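Local coordinates for endo-b-1,4-glucanase (Nasutitermes takasagoensis, PDB 1KS8), which probably catalyses the internal hydrolysis of (1->4)-beta-D-glucosidic linkages in cellulose, lichenin and cereal beta-D-glucans, as a family 9 glycosyl hydrolase, at residues A95-T100 with I164-V169; E214-A219 with F242-W247; T276-V281 with L320-S325; L296-W301 with A308-I313. All coordinates share one frame; numbering follows the deposited sequence.

Contact 1: residues A95-T100 with I164-V169; sequences AVKWAT and IVFRNV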
loop_
_atom_site.group_PDB
_atom_site.type_symbol
_atom_site.label_atom_id
_atom_site.label_comp_id
_atom_site.label_asym_id
_atom_site.label_seq_id
_atom_site.Cartn_x
_atom_site.Cartn_y
_atom_site.Cartn_z
ATOM N N ALA A 95 8.900 1.822 -8.382
ATOM C CA ALA A 95 8.003 2.113 -7.266
ATOM C C ALA A 95 8.190 1.090 -6.150
ATOM O O ALA A 95 8.142 1.423 -4.967
ATOM C CB ALA A 95 6.557 2.118 -7.744
ATOM N N VAL A 96 8.407 -0.160 -6.531
ATOM C CA VAL A 96 8.622 -1.215 -5.554
ATOM C C VAL A 96 10.005 -1.050 -4.922
ATOM O O VAL A 96 10.155 -1.099 -3.699
ATOM C CB VAL A 96 8.526 -2.606 -6.218
ATOM C CG1 VAL A 96 8.994 -3.688 -5.252
ATOM C CG2 VAL A 96 7.093 -2.874 -6.648
ATOM N N LYS A 97 11.013 -0.825 -5.758
ATOM C CA LYS A 97 12.377 -0.682 -5.266
ATOM C C LYS A 97 12.563 0.514 -4.338
ATOM O O LYS A 97 13.402 0.478 -3.438
ATOM C CB LYS A 97 13.353 -0.597 -6.446
ATOM C CG LYS A 97 14.820 -0.688 -6.051
ATOM C CD LYS A 97 15.699 -0.897 -7.279
ATOM C CE LYS A 97 17.149 -1.161 -6.899
ATOM N NZ LYS A 97 17.786 0.002 -6.227
ATOM N N TRP A 98 11.786 1.573 -4.537
ATOM C CA TRP A 98 11.929 2.734 -3.669
ATOM C C TRP A 98 11.614 2.320 -2.235
ATOM O O TRP A 98 12.225 2.807 -1.286
ATOM C CB TRP A 98 10.999 3.867 -4.106
ATOM C CG TRP A 98 11.391 5.171 -3.495
ATOM C CD1 TRP A 98 10.988 5.672 -2.288
ATOM C CD2 TRP A 98 12.353 6.095 -4.013
ATOM N NE1 TRP A 98 11.648 6.849 -2.022
ATOM C CE2 TRP A 98 12.492 7.132 -3.064
ATOM C CE3 TRP A 98 13.115 6.145 -5.188
ATOM C CZ2 TRP A 98 13.366 8.209 -3.252
ATOM C CZ3 TRP A 98 13.985 7.216 -5.375
ATOM C CH2 TRP A 98 14.102 8.232 -4.411
ATOM N N ALA A 99 10.661 1.408 -2.082
ATOM C CA ALA A 99 10.286 0.928 -0.763
ATOM C C ALA A 99 11.277 -0.108 -0.233
ATOM O O ALA A 99 11.743 -0.001 0.897
ATOM C CB ALA A 99 8.880 0.336 -0.804
ATOM N N THR A 100 11.616 -1.100 -1.050
ATOM C CA THR A 100 12.529 -2.140 -0.589
ATOM C C THR A 100 13.952 -1.658 -0.304
ATOM O O THR A 100 14.618 -2.199 0.580
ATOM C CB THR A 100 12.543 -3.352 -1.553
ATOM O OG1 THR A 100 12.888 -2.928 -2.875
ATOM C CG2 THR A 100 11.162 -4.009 -1.585
ATOM N N ILE A 164 10.947 -11.650 -6.440
ATOM C CA ILE A 164 10.375 -12.295 -7.619
ATOM C C ILE A 164 10.341 -11.283 -8.764
ATOM O O ILE A 164 10.703 -11.591 -9.899
ATOM C CB ILE A 164 8.943 -12.805 -7.335
ATOM C CG1 ILE A 164 8.988 -13.894 -6.260
ATOM C CG2 ILE A 164 8.308 -13.344 -8.614
ATOM C CD1 ILE A 164 7.622 -14.319 -5.754
ATOM N N VAL A 165 9.917 -10.063 -8.455
ATOM C CA VAL A 165 9.846 -9.006 -9.452
ATOM C C VAL A 165 11.187 -8.786 -10.153
ATOM O O VAL A 165 11.241 -8.616 -11.372
ATOM C CB VAL A 165 9.403 -7.667 -8.803
ATOM C CG1 VAL A 165 9.589 -6.512 -9.780
ATOM C CG2 VAL A 165 7.950 -7.758 -8.370
ATOM N N PHE A 166 12.269 -8.810 -9.381
ATOM C CA PHE A 166 13.604 -8.562 -9.922
ATOM C C PHE A 166 14.432 -9.796 -10.263
ATOM O O PHE A 166 15.593 -9.677 -10.656
ATOM C CB PHE A 166 14.378 -7.680 -8.941
ATOM C CG PHE A 166 13.814 -6.296 -8.808
ATOM C CD1 PHE A 166 14.048 -5.343 -9.791
ATOM C CD2 PHE A 166 13.011 -5.958 -7.724
ATOM C CE1 PHE A 166 13.492 -4.071 -9.701
ATOM C CE2 PHE A 166 12.446 -4.686 -7.624
ATOM C CZ PHE A 166 12.687 -3.743 -8.614
ATOM N N ARG A 167 13.828 -10.969 -10.126
ATOM C CA ARG A 167 14.506 -12.232 -10.396
ATOM C C ARG A 167 15.353 -12.257 -11.669
ATOM O O ARG A 167 16.483 -12.749 -11.653
ATOM C CB ARG A 167 13.472 -13.360 -10.441
ATOM C CG ARG A 167 14.028 -14.735 -10.761
ATOM C CD ARG A 167 12.911 -15.768 -10.747
ATOM N NE ARG A 167 11.787 -15.355 -11.585
ATOM C CZ ARG A 167 10.667 -16.056 -11.739
ATOM N NH1 ARG A 167 10.512 -17.215 -11.113
ATOM N NH2 ARG A 167 9.700 -15.596 -12.522
ATOM N N ASN A 168 14.822 -11.723 -12.764
ATOM C CA ASN A 168 15.552 -11.729 -14.030
ATOM C C ASN A 168 16.275 -10.433 -14.387
ATOM O O ASN A 168 17.407 -10.466 -14.871
ATOM C CB ASN A 168 14.606 -12.107 -15.173
ATOM C CG ASN A 168 13.995 -13.481 -14.991
ATOM O OD1 ASN A 168 14.705 -14.464 -14.780
ATOM N ND2 ASN A 168 12.671 -13.558 -15.075
ATOM N N VAL A 169 15.632 -9.295 -14.148
ATOM C CA VAL A 169 16.229 -8.006 -14.483
ATOM C C VAL A 169 17.398 -7.609 -13.587
ATOM O O VAL A 169 18.325 -6.933 -14.034
ATOM C CB VAL A 169 15.170 -6.881 -14.457
ATOM C CG1 VAL A 169 14.644 -6.692 -13.046
ATOM C CG2 VAL A 169 15.771 -5.592 -14.989
#

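Contact 2: residues E214-A219 with F242-W247; sequences ELVWAA and FGLQNW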
loop_
_atom_site.group_PDB
_atom_site.type_symbol
_atom_site.label_atom_id
_atom_site.label_comp_id
_atom_site.label_asym_id
_atom_site.label_seq_id
_atom_site.Cartn_x
_atom_site.Cartn_y
_atom_site.Cartn_z
ATOM N N GLU A 214 -0.079 -12.219 9.453
ATOM C CA GLU A 214 1.160 -11.768 8.825
ATOM C C GLU A 214 2.191 -12.886 8.717
ATOM O O GLU A 214 2.956 -12.947 7.754
ATOM C CB GLU A 214 1.768 -10.605 9.612
ATOM C CG GLU A 214 1.007 -9.299 9.490
ATOM C CD GLU A 214 0.891 -8.838 8.057
ATOM O OE1 GLU A 214 1.887 -8.965 7.312
ATOM O OE2 GLU A 214 -0.190 -8.343 7.676
ATOM N N LEU A 215 2.226 -13.761 9.715
ATOM C CA LEU A 215 3.171 -14.871 9.701
ATOM C C LEU A 215 2.846 -15.823 8.550
ATOM O O LEU A 215 3.741 -16.324 7.871
ATOM C CB LEU A 215 3.133 -15.617 11.040
ATOM C CG LEU A 215 3.673 -14.824 12.237
ATOM C CD1 LEU A 215 3.468 -15.618 13.520
ATOM C CD2 LEU A 215 5.150 -14.523 12.023
ATOM N N VAL A 216 1.557 -16.060 8.328
ATOM C CA VAL A 216 1.121 -16.942 7.250
ATOM C C VAL A 216 1.392 -16.274 5.901
ATOM O O VAL A 216 1.867 -16.910 4.961
ATOM C CB VAL A 216 -0.391 -17.250 7.359
ATOM C CG1 VAL A 216 -0.806 -18.210 6.260
ATOM C CG2 VAL A 216 -0.710 -17.840 8.731
ATOM N N TRP A 217 1.080 -14.984 5.824
ATOM C CA TRP A 217 1.275 -14.179 4.619
ATOM C C TRP A 217 2.753 -14.192 4.221
ATOM O O TRP A 217 3.094 -14.460 3.066
ATOM C CB TRP A 217 0.789 -12.755 4.919
ATOM C CG TRP A 217 0.929 -11.698 3.846
ATOM C CD1 TRP A 217 1.620 -10.521 3.958
ATOM C CD2 TRP A 217 0.236 -11.631 2.587
ATOM N NE1 TRP A 217 1.392 -9.726 2.862
ATOM C CE2 TRP A 217 0.547 -10.379 2.004
ATOM C CE3 TRP A 217 -0.620 -12.502 1.898
ATOM C CZ2 TRP A 217 0.030 -9.976 0.767
ATOM C CZ3 TRP A 217 -1.136 -12.099 0.664
ATOM C CH2 TRP A 217 -0.808 -10.847 0.115
ATOM N N ALA A 218 3.628 -13.916 5.185
ATOM C CA ALA A 218 5.067 -13.899 4.937
ATOM C C ALA A 218 5.582 -15.274 4.512
ATOM O O ALA A 218 6.374 -15.389 3.573
ATOM C CB ALA A 218 5.807 -13.429 6.188
ATOM N N ALA A 219 5.134 -16.317 5.204
ATOM C CA ALA A 219 5.564 -17.672 4.881
ATOM C C ALA A 219 5.141 -18.047 3.466
ATOM O O ALA A 219 5.910 -18.651 2.719
ATOM C CB ALA A 219 4.981 -18.666 5.883
ATOM N N PHE A 242 -4.023 -21.111 13.584
ATOM C CA PHE A 242 -4.680 -19.841 13.861
ATOM C C PHE A 242 -6.134 -19.810 13.388
ATOM O O PHE A 242 -6.876 -18.880 13.705
ATOM C CB PHE A 242 -3.892 -18.707 13.196
ATOM C CG PHE A 242 -2.462 -18.596 13.664
ATOM C CD1 PHE A 242 -1.505 -17.985 12.860
ATOM C CD2 PHE A 242 -2.076 -19.078 14.912
ATOM C CE1 PHE A 242 -0.184 -17.853 13.290
ATOM C CE2 PHE A 242 -0.758 -18.952 15.352
ATOM C CZ PHE A 242 0.188 -18.338 14.540
ATOM N N GLY A 243 -6.536 -20.824 12.627
ATOM C CA GLY A 243 -7.899 -20.891 12.128
ATOM C C GLY A 243 -8.296 -19.723 11.241
ATOM O O GLY A 243 -9.396 -19.184 11.369
ATOM N N LEU A 244 -7.407 -19.335 10.332
ATOM C CA LEU A 244 -7.675 -18.218 9.431
ATOM C C LEU A 244 -8.928 -18.376 8.576
ATOM O O LEU A 244 -9.500 -17.385 8.126
ATOM C CB LEU A 244 -6.471 -17.973 8.518
ATOM C CG LEU A 244 -5.423 -16.969 9.007
ATOM C CD1 LEU A 244 -4.868 -17.403 10.349
ATOM C CD2 LEU A 244 -4.312 -16.858 7.976
ATOM N N GLN A 245 -9.358 -19.612 8.345
ATOM C CA GLN A 245 -10.549 -19.838 7.536
ATOM C C GLN A 245 -11.778 -19.186 8.168
ATOM O O GLN A 245 -12.759 -18.901 7.481
ATOM C CB GLN A 245 -10.808 -21.337 7.360
ATOM C CG GLN A 245 -11.037 -22.088 8.662
ATOM C CD GLN A 245 -9.772 -22.723 9.203
ATOM O OE1 GLN A 245 -8.729 -22.077 9.307
ATOM N NE2 GLN A 245 -9.861 -24.001 9.555
ATOM N N ASN A 246 -11.713 -18.947 9.475
ATOM C CA ASN A 246 -12.825 -18.345 10.211
ATOM C C ASN A 246 -12.694 -16.837 10.418
ATOM O O ASN A 246 -13.613 -16.196 10.927
ATOM C CB ASN A 246 -12.973 -19.027 11.573
ATOM C CG ASN A 246 -13.391 -20.481 11.457
ATOM O OD1 ASN A 246 -13.378 -21.220 12.441
ATOM N ND2 ASN A 246 -13.771 -20.896 10.254
ATOM N N TRP A 247 -11.554 -16.272 10.034
ATOM C CA TRP A 247 -11.326 -14.839 10.191
ATOM C C TRP A 247 -12.162 -14.037 9.202
ATOM O O TRP A 247 -12.531 -14.538 8.140
ATOM C CB TRP A 247 -9.849 -14.511 9.970
ATOM C CG TRP A 247 -8.934 -14.928 11.082
ATOM C CD1 TRP A 247 -9.026 -16.057 11.846
ATOM C CD2 TRP A 247 -7.741 -14.256 11.503
ATOM N NE1 TRP A 247 -7.963 -16.130 12.714
ATOM C CE2 TRP A 247 -7.158 -15.037 12.524
ATOM C CE3 TRP A 247 -7.106 -13.069 11.114
ATOM C CZ2 TRP A 247 -5.969 -14.672 13.162
ATOM C CZ3 TRP A 247 -5.923 -12.705 11.748
ATOM C CH2 TRP A 247 -5.367 -13.506 12.761
#

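Contact 3: residues T276-V281 with L320-S325; sequences TVQSYV and LGLSAS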
loop_
_atom_site.group_PDB
_atom_site.type_symbol
_atom_site.label_atom_id
_atom_site.label_comp_id
_atom_site.label_asym_id
_atom_site.label_seq_id
_atom_site.Cartn_x
_atom_site.Cartn_y
_atom_site.Cartn_z
ATOM N N THR A 276 -13.206 -20.580 0.408
ATOM C CA THR A 276 -13.249 -19.401 1.264
ATOM C C THR A 276 -13.227 -18.112 0.447
ATOM O O THR A 276 -13.915 -17.148 0.785
ATOM C CB THR A 276 -12.079 -19.404 2.266
ATOM O OG1 THR A 276 -12.081 -20.640 2.994
ATOM C CG2 THR A 276 -12.225 -18.255 3.251
ATOM N N VAL A 277 -12.444 -18.094 -0.628
ATOM C CA VAL A 277 -12.363 -16.914 -1.484
ATOM C C VAL A 277 -13.698 -16.653 -2.181
ATOM O O VAL A 277 -14.189 -15.522 -2.178
ATOM C CB VAL A 277 -11.250 -17.070 -2.549
ATOM C CG1 VAL A 277 -11.312 -15.920 -3.549
ATOM C CG2 VAL A 277 -9.888 -17.095 -1.870
ATOM N N GLN A 278 -14.283 -17.692 -2.777
ATOM C CA GLN A 278 -15.568 -17.556 -3.466
ATOM C C GLN A 278 -16.653 -17.073 -2.514
ATOM O O GLN A 278 -17.470 -16.222 -2.865
ATOM C CB GLN A 278 -16.014 -18.895 -4.077
ATOM C CG GLN A 278 -17.534 -18.972 -4.308
ATOM C CD GLN A 278 -18.019 -20.313 -4.844
ATOM O OE1 GLN A 278 -19.191 -20.669 -4.679
ATOM N NE2 GLN A 278 -17.132 -21.053 -5.497
ATOM N N SER A 279 -16.670 -17.634 -1.312
ATOM C CA SER A 279 -17.666 -17.257 -0.321
ATOM C C SER A 279 -17.581 -15.769 -0.005
ATOM O O SER A 279 -18.600 -15.083 0.082
ATOM C CB SER A 279 -17.467 -18.067 0.959
ATOM O OG SER A 279 -18.441 -17.725 1.929
ATOM N N TYR A 280 -16.358 -15.273 0.161
ATOM C CA TYR A 280 -16.147 -13.864 0.473
ATOM C C TYR A 280 -16.548 -12.957 -0.687
ATOM O O TYR A 280 -17.277 -11.983 -0.499
ATOM C CB TYR A 280 -14.679 -13.616 0.830
ATOM C CG TYR A 280 -14.351 -12.156 1.060
ATOM C CD1 TYR A 280 -14.940 -11.446 2.105
ATOM C CD2 TYR A 280 -13.464 -11.484 0.221
ATOM C CE1 TYR A 280 -14.654 -10.092 2.308
ATOM C CE2 TYR A 280 -13.171 -10.132 0.416
ATOM C CZ TYR A 280 -13.770 -9.446 1.459
ATOM O OH TYR A 280 -13.498 -8.109 1.644
ATOM N N VAL A 281 -16.066 -13.271 -1.885
ATOM C CA VAL A 281 -16.391 -12.457 -3.048
ATOM C C VAL A 281 -17.889 -12.447 -3.325
ATOM O O VAL A 281 -18.467 -11.389 -3.578
ATOM C CB VAL A 281 -15.637 -12.948 -4.304
ATOM C CG1 VAL A 281 -16.095 -12.159 -5.524
ATOM C CG2 VAL A 281 -14.133 -12.770 -4.107
ATOM N N LEU A 320 -7.988 -17.561 -10.657
ATOM C CA LEU A 320 -8.059 -18.930 -10.146
ATOM C C LEU A 320 -9.109 -19.710 -10.929
ATOM O O LEU A 320 -9.243 -20.925 -10.773
ATOM C CB LEU A 320 -8.446 -18.933 -8.663
ATOM C CG LEU A 320 -7.473 -18.336 -7.645
ATOM C CD1 LEU A 320 -8.132 -18.306 -6.272
ATOM C CD2 LEU A 320 -6.195 -19.155 -7.606
ATOM N N GLY A 321 -9.853 -19.000 -11.771
ATOM C CA GLY A 321 -10.891 -19.639 -12.557
ATOM C C GLY A 321 -12.248 -19.545 -11.887
ATOM O O GLY A 321 -13.197 -20.210 -12.300
ATOM N N LEU A 322 -12.340 -18.721 -10.846
ATOM C CA LEU A 322 -13.594 -18.537 -10.123
ATOM C C LEU A 322 -14.431 -17.441 -10.774
ATOM O O LEU A 322 -14.012 -16.280 -10.811
ATOM C CB LEU A 322 -13.320 -18.156 -8.664
ATOM C CG LEU A 322 -12.688 -19.211 -7.754
ATOM C CD1 LEU A 322 -12.295 -18.575 -6.429
ATOM C CD2 LEU A 322 -13.670 -20.354 -7.532
ATOM N N SER A 323 -15.606 -17.813 -11.280
ATOM C CA SER A 323 -16.530 -16.878 -11.928
ATOM C C SER A 323 -15.769 -15.710 -12.543
ATOM O O SER A 323 -16.093 -14.549 -12.295
ATOM C CB SER A 323 -17.533 -16.339 -10.904
ATOM O OG SER A 323 -18.147 -17.390 -10.181
ATOM N N ALA A 324 -14.764 -16.029 -13.350
ATOM C CA ALA A 324 -13.910 -15.022 -13.970
ATOM C C ALA A 324 -14.614 -13.819 -14.584
ATOM O O ALA A 324 -14.293 -12.678 -14.254
ATOM C CB ALA A 324 -13.016 -15.681 -15.009
ATOM N N SER A 325 -15.566 -14.061 -15.477
ATOM C CA SER A 325 -16.278 -12.967 -16.130
ATOM C C SER A 325 -17.026 -12.048 -15.172
ATOM O O SER A 325 -16.874 -10.825 -15.232
ATOM C CB SER A 325 -17.252 -13.521 -17.173
ATOM O OG SER A 325 -16.548 -14.146 -18.231
#

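Contact 4: residues L296-W301 with A308-I313; sequences LYIDMW and ANAAFI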
loop_
_atom_site.group_PDB
_atom_site.type_symbol
_atom_site.label_atom_id
_atom_site.label_comp_id
_atom_site.label_asym_id
_atom_site.label_seq_id
_atom_site.Cartn_x
_atom_site.Cartn_y
_atom_site.Cartn_z
ATOM N N LEU A 296 -19.152 -0.308 -3.179
ATOM C CA LEU A 296 -19.103 -1.137 -1.978
ATOM C C LEU A 296 -18.784 -0.196 -0.822
ATOM O O LEU A 296 -17.822 0.565 -0.897
ATOM C CB LEU A 296 -17.985 -2.179 -2.085
ATOM C CG LEU A 296 -18.217 -3.400 -2.975
ATOM C CD1 LEU A 296 -16.907 -4.149 -3.162
ATOM C CD2 LEU A 296 -19.264 -4.304 -2.339
ATOM N N TYR A 297 -19.585 -0.226 0.237
ATOM C CA TYR A 297 -19.324 0.639 1.384
ATOM C C TYR A 297 -18.954 -0.252 2.557
ATOM O O TYR A 297 -19.816 -0.734 3.295
ATOM C CB TYR A 297 -20.546 1.499 1.718
ATOM C CG TYR A 297 -20.229 2.606 2.698
ATOM C CD1 TYR A 297 -20.373 2.417 4.073
ATOM C CD2 TYR A 297 -19.715 3.826 2.252
ATOM C CE1 TYR A 297 -20.010 3.415 4.978
ATOM C CE2 TYR A 297 -19.349 4.826 3.147
ATOM C CZ TYR A 297 -19.497 4.614 4.506
ATOM O OH TYR A 297 -19.114 5.602 5.387
ATOM N N ILE A 298 -17.653 -0.460 2.715
ATOM C CA ILE A 298 -17.114 -1.326 3.751
ATOM C C ILE A 298 -16.828 -0.623 5.078
ATOM O O ILE A 298 -16.994 -1.213 6.145
ATOM C CB ILE A 298 -15.846 -2.025 3.206
ATOM C CG1 ILE A 298 -16.250 -2.943 2.046
ATOM C CG2 ILE A 298 -15.149 -2.810 4.303
ATOM C CD1 ILE A 298 -15.101 -3.424 1.195
ATOM N N ASP A 299 -16.405 0.634 5.009
ATOM C CA ASP A 299 -16.115 1.413 6.208
ATOM C C ASP A 299 -15.985 2.876 5.817
ATOM O O ASP A 299 -15.758 3.190 4.647
ATOM C CB ASP A 299 -14.815 0.934 6.863
ATOM C CG ASP A 299 -14.574 1.575 8.218
ATOM O OD1 ASP A 299 -15.463 1.476 9.090
ATOM O OD2 ASP A 299 -13.498 2.177 8.415
ATOM N N MET A 300 -16.135 3.766 6.794
ATOM C CA MET A 300 -16.033 5.199 6.546
ATOM C C MET A 300 -14.598 5.655 6.285
ATOM O O MET A 300 -14.388 6.684 5.650
ATOM C CB MET A 300 -16.603 5.989 7.732
ATOM C CG MET A 300 -15.905 5.711 9.055
ATOM S SD MET A 300 -16.338 6.896 10.340
ATOM C CE MET A 300 -15.257 8.271 9.886
ATOM N N TRP A 301 -13.615 4.900 6.771
ATOM C CA TRP A 301 -12.213 5.267 6.568
ATOM C C TRP A 301 -11.665 4.662 5.283
ATOM O O TRP A 301 -11.721 3.449 5.086
ATOM C CB TRP A 301 -11.348 4.805 7.743
ATOM C CG TRP A 301 -11.745 5.383 9.067
ATOM C CD1 TRP A 301 -12.389 4.735 10.085
ATOM C CD2 TRP A 301 -11.509 6.719 9.526
ATOM N NE1 TRP A 301 -12.566 5.586 11.151
ATOM C CE2 TRP A 301 -12.036 6.809 10.835
ATOM C CE3 TRP A 301 -10.902 7.850 8.960
ATOM C CZ2 TRP A 301 -11.975 7.989 11.589
ATOM C CZ3 TRP A 301 -10.842 9.024 9.710
ATOM C CH2 TRP A 301 -11.378 9.082 11.012
ATOM N N ALA A 308 -11.555 -0.676 -3.798
ATOM C CA ALA A 308 -10.515 -1.039 -4.753
ATOM C C ALA A 308 -9.759 -2.285 -4.283
ATOM O O ALA A 308 -9.352 -3.110 -5.097
ATOM C CB ALA A 308 -9.554 0.126 -4.954
ATOM N N ASN A 309 -9.561 -2.423 -2.974
ATOM C CA ASN A 309 -8.876 -3.602 -2.446
ATOM C C ASN A 309 -9.727 -4.833 -2.732
ATOM O O ASN A 309 -9.208 -5.885 -3.103
ATOM C CB ASN A 309 -8.659 -3.482 -0.935
ATOM C CG ASN A 309 -7.539 -2.527 -0.580
ATOM O OD1 ASN A 309 -6.942 -1.902 -1.455
ATOM N ND2 ASN A 309 -7.245 -2.412 0.713
ATOM N N ALA A 310 -11.036 -4.696 -2.546
ATOM C CA ALA A 310 -11.952 -5.796 -2.808
ATOM C C ALA A 310 -11.896 -6.124 -4.297
ATOM O O ALA A 310 -11.895 -7.296 -4.682
ATOM C CB ALA A 310 -13.369 -5.411 -2.400
ATOM N N ALA A 311 -11.841 -5.091 -5.133
ATOM C CA ALA A 311 -11.773 -5.294 -6.576
ATOM C C ALA A 311 -10.536 -6.117 -6.929
ATOM O O ALA A 311 -10.598 -7.005 -7.781
ATOM C CB ALA A 311 -11.739 -3.951 -7.307
ATOM N N PHE A 312 -9.412 -5.834 -6.278
ATOM C CA PHE A 312 -8.204 -6.588 -6.577
ATOM C C PHE A 312 -8.337 -8.047 -6.155
ATOM O O PHE A 312 -7.875 -8.941 -6.862
ATOM C CB PHE A 312 -6.976 -5.978 -5.907
ATOM C CG PHE A 312 -5.693 -6.610 -6.354
ATOM C CD1 PHE A 312 -5.314 -6.555 -7.692
ATOM C CD2 PHE A 312 -4.895 -7.313 -5.459
ATOM C CE1 PHE A 312 -4.160 -7.195 -8.137
ATOM C CE2 PHE A 312 -3.737 -7.958 -5.896
ATOM C CZ PHE A 312 -3.372 -7.899 -7.235
ATOM N N ILE A 313 -8.959 -8.293 -5.005
ATOM C CA ILE A 313 -9.154 -9.666 -4.555
ATOM C C ILE A 313 -10.015 -10.393 -5.584
ATOM O O ILE A 313 -9.774 -11.559 -5.894
ATOM C CB ILE A 313 -9.837 -9.716 -3.164
ATOM C CG1 ILE A 313 -8.839 -9.279 -2.086
ATOM C CG2 ILE A 313 -10.347 -11.128 -2.868
ATOM C CD1 ILE A 313 -7.608 -10.175 -1.964
#

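Contact 1: residues A95-T100 with I164-V169
Phe166 reaches across to helix 89-106 and sets the far end of its ring against Val96 and Lys97. The tight part is small: Lys97 CB comes in obliquely to the ring, 3.9 Å from Phe166 CZ, while Val96 CG1 lies at the ring edge, near its plane, 4.3 Å from Phe166 CE2. With CG anti to the carbonyl carbon (chi1 -66°), the phenyl group is carried off its own backbone toward the helix. Its neighbour Val165 places CG1 4.0 Å above the plane of the Phe166 ring, displaced toward the rim, so one face is partly covered from within the same segment. Tyr173 and Leu177 of helix 171-190 pack on the ring as well, the tyrosine edge-to-face.

The looser side follows the lysine. Beyond CB its chain runs away from Phe166, and NZ forms a salt bridge with Asp101 one turn further along helix 89-106, with a cation-pi contact to Tyr173. No hydrogen bond joins the two segments; they meet through hydrocarbon alone, which implies cohesion by burial and shape rather than by directed bonds, with the lysine contributing its aliphatic base while its charge is balanced elsewhere.

Contact 2: residues E214-A219 with F242-W247
Phe242, whose ring packs on Leu215 and Val216, offers its carbonyl O to Trp247 NE1 at 3.1 Å, the one side-chain hydrogen bond within either segment. It is bent, 145° at the hydrogen, and the donor stands above the carbonyl plane. This bond ties the two ends of segment 242-247 together, and between them Leu244 lays CD1 3.9 Å above one face of the Trp247 ring, offset toward the rim. Its other methyl serves the helix: Leu244 CD2 meets Val216 CG2 at 3.8 Å, the two side chains reaching toward each other tip to tip.

Val216 turns CG1 anti to its backbone N (chi1 -178°), which leaves CG2 anti to the carbonyl carbon, 4.2 Å from Phe242 CD1 at an oblique approach. Leu215 CD1 touches the ring edge instead, 4.3 Å from Phe242 CE1. No polar bond crosses the interface.

Glu214, at the start of the same helical segment, forms with Asp210, Asp213 and Asp254 a calcium site of this enzyme, which holds no ion in this model; it pairs with Lys256. Gly243, with positive phi, is the C-prime residue of a Schellman motif ending helix 229-241; the chain then folds back on helix 212-226, the helix before 229-241, in an (alpha/alpha)6 fold.

Contact 3: residues T276-V281 with L320-S325
Leu322 has the most surface buried here, and it spreads its two methyls over Val277 and Gln278 on helix 271-286. Leu322 CD1 meets Val277 CG1 at 4.0 Å, and the two side chains cross obliquely. Its second methyl, CD2, turns to Gln278, coming within 4.1 Å of NE2; there leucine and glutamine run at about a right angle to each other. The fork of the leucine is therefore shared out, one branch to a buried valine and the other to the amide of the partly exposed Gln278.

Leu322 carries CG anti to its own carbonyl carbon (chi1 -68°), which sends the isobutyl group toward the helix. On the other side Gln278 has CG anti to its backbone N and stays extended beyond it, which carries the amide out across the leucine. The amide nitrogen meets a methyl carbon, a van der Waals contact, and no hydrogen bond crosses between the segments.

The backbones come close, with CA of Gln278 and CA of Leu322 7.0 Å apart. Around them, Ala317 of helix 303-319 also touches Val277, while Tyr327 of helix 324-341 packs on both Leu322 and Gln278.

Leu322 sits in a sharp turn of the chain. Ser323 occupies the N-cap position of helix 324-341 without a capping bond from its side chain, and Gly321, with positive phi, closes helix 303-319 in a Schellman motif. The result is a short connection between helices 303-319 and 324-341, packed against helix 271-286, as in an (alpha/alpha)6 fold.

Contact 4: residues L296-W301 with A308-I313
Leu296 and Ile298 both aim at one methyl group, Ala310 CB on helix 303-319. Leu296 makes the closer approach, with CD1 3.8 Å from Ala310 CB; Ile298 CD1 stands at 4.5 Å from the same carbon, a looser touch. The two delta methyls lie beside each other, Leu296 CD1 4.8 Å from Ile298 CD1, so the alanine faces a pair of branches from alternate residues. The first torsion places Leu296 CG (chi1 -76°) and Ile298 CG1 alike anti to the carbonyl carbon of their own residue, and the remainder of each side chain runs out extended toward the helix. Ala310 meets them with its single methyl.

Phe330 of helix 324-341 also packs on Leu296, whose backbone N is held by Gln334 OE1, and His306 lies against Ile298. Further along, the loop secures itself: Asp299 OD2 takes the backbone N of Trp301 at 3.2 Å with an angle of 158°, the donor standing well above the carboxylate plane. This is an Asx turn just before helix 303-319. What results is a loop folded back over the helix it leads into, with Leu296 and Ile298 turned toward it, within the (alpha/alpha)6 helical barrel.

Overall arrangement
The contacts are mostly apolar and none has a hydrogen bond across it, but their settings differ. Contacts 1, 2 and 4 are buried, whereas contact 3 is only partly so. Contacts 1 and 2 use an aromatic ring; contact 4 is aliphatic alone, while contact 3 adds a glutamine amide. Contacts 3 and 4 are neighbours, centres about 16 Å apart: helix 303-319 carries Ala310 of contact 4 and ends in the turn of contact 3. Contact 1 lies across the centre of the chain from contact 4. Contact 2 alone contains a calcium-site residue, Glu214; contacts 1 and 3 lie away from the calcium site and the predicted catalytic residues.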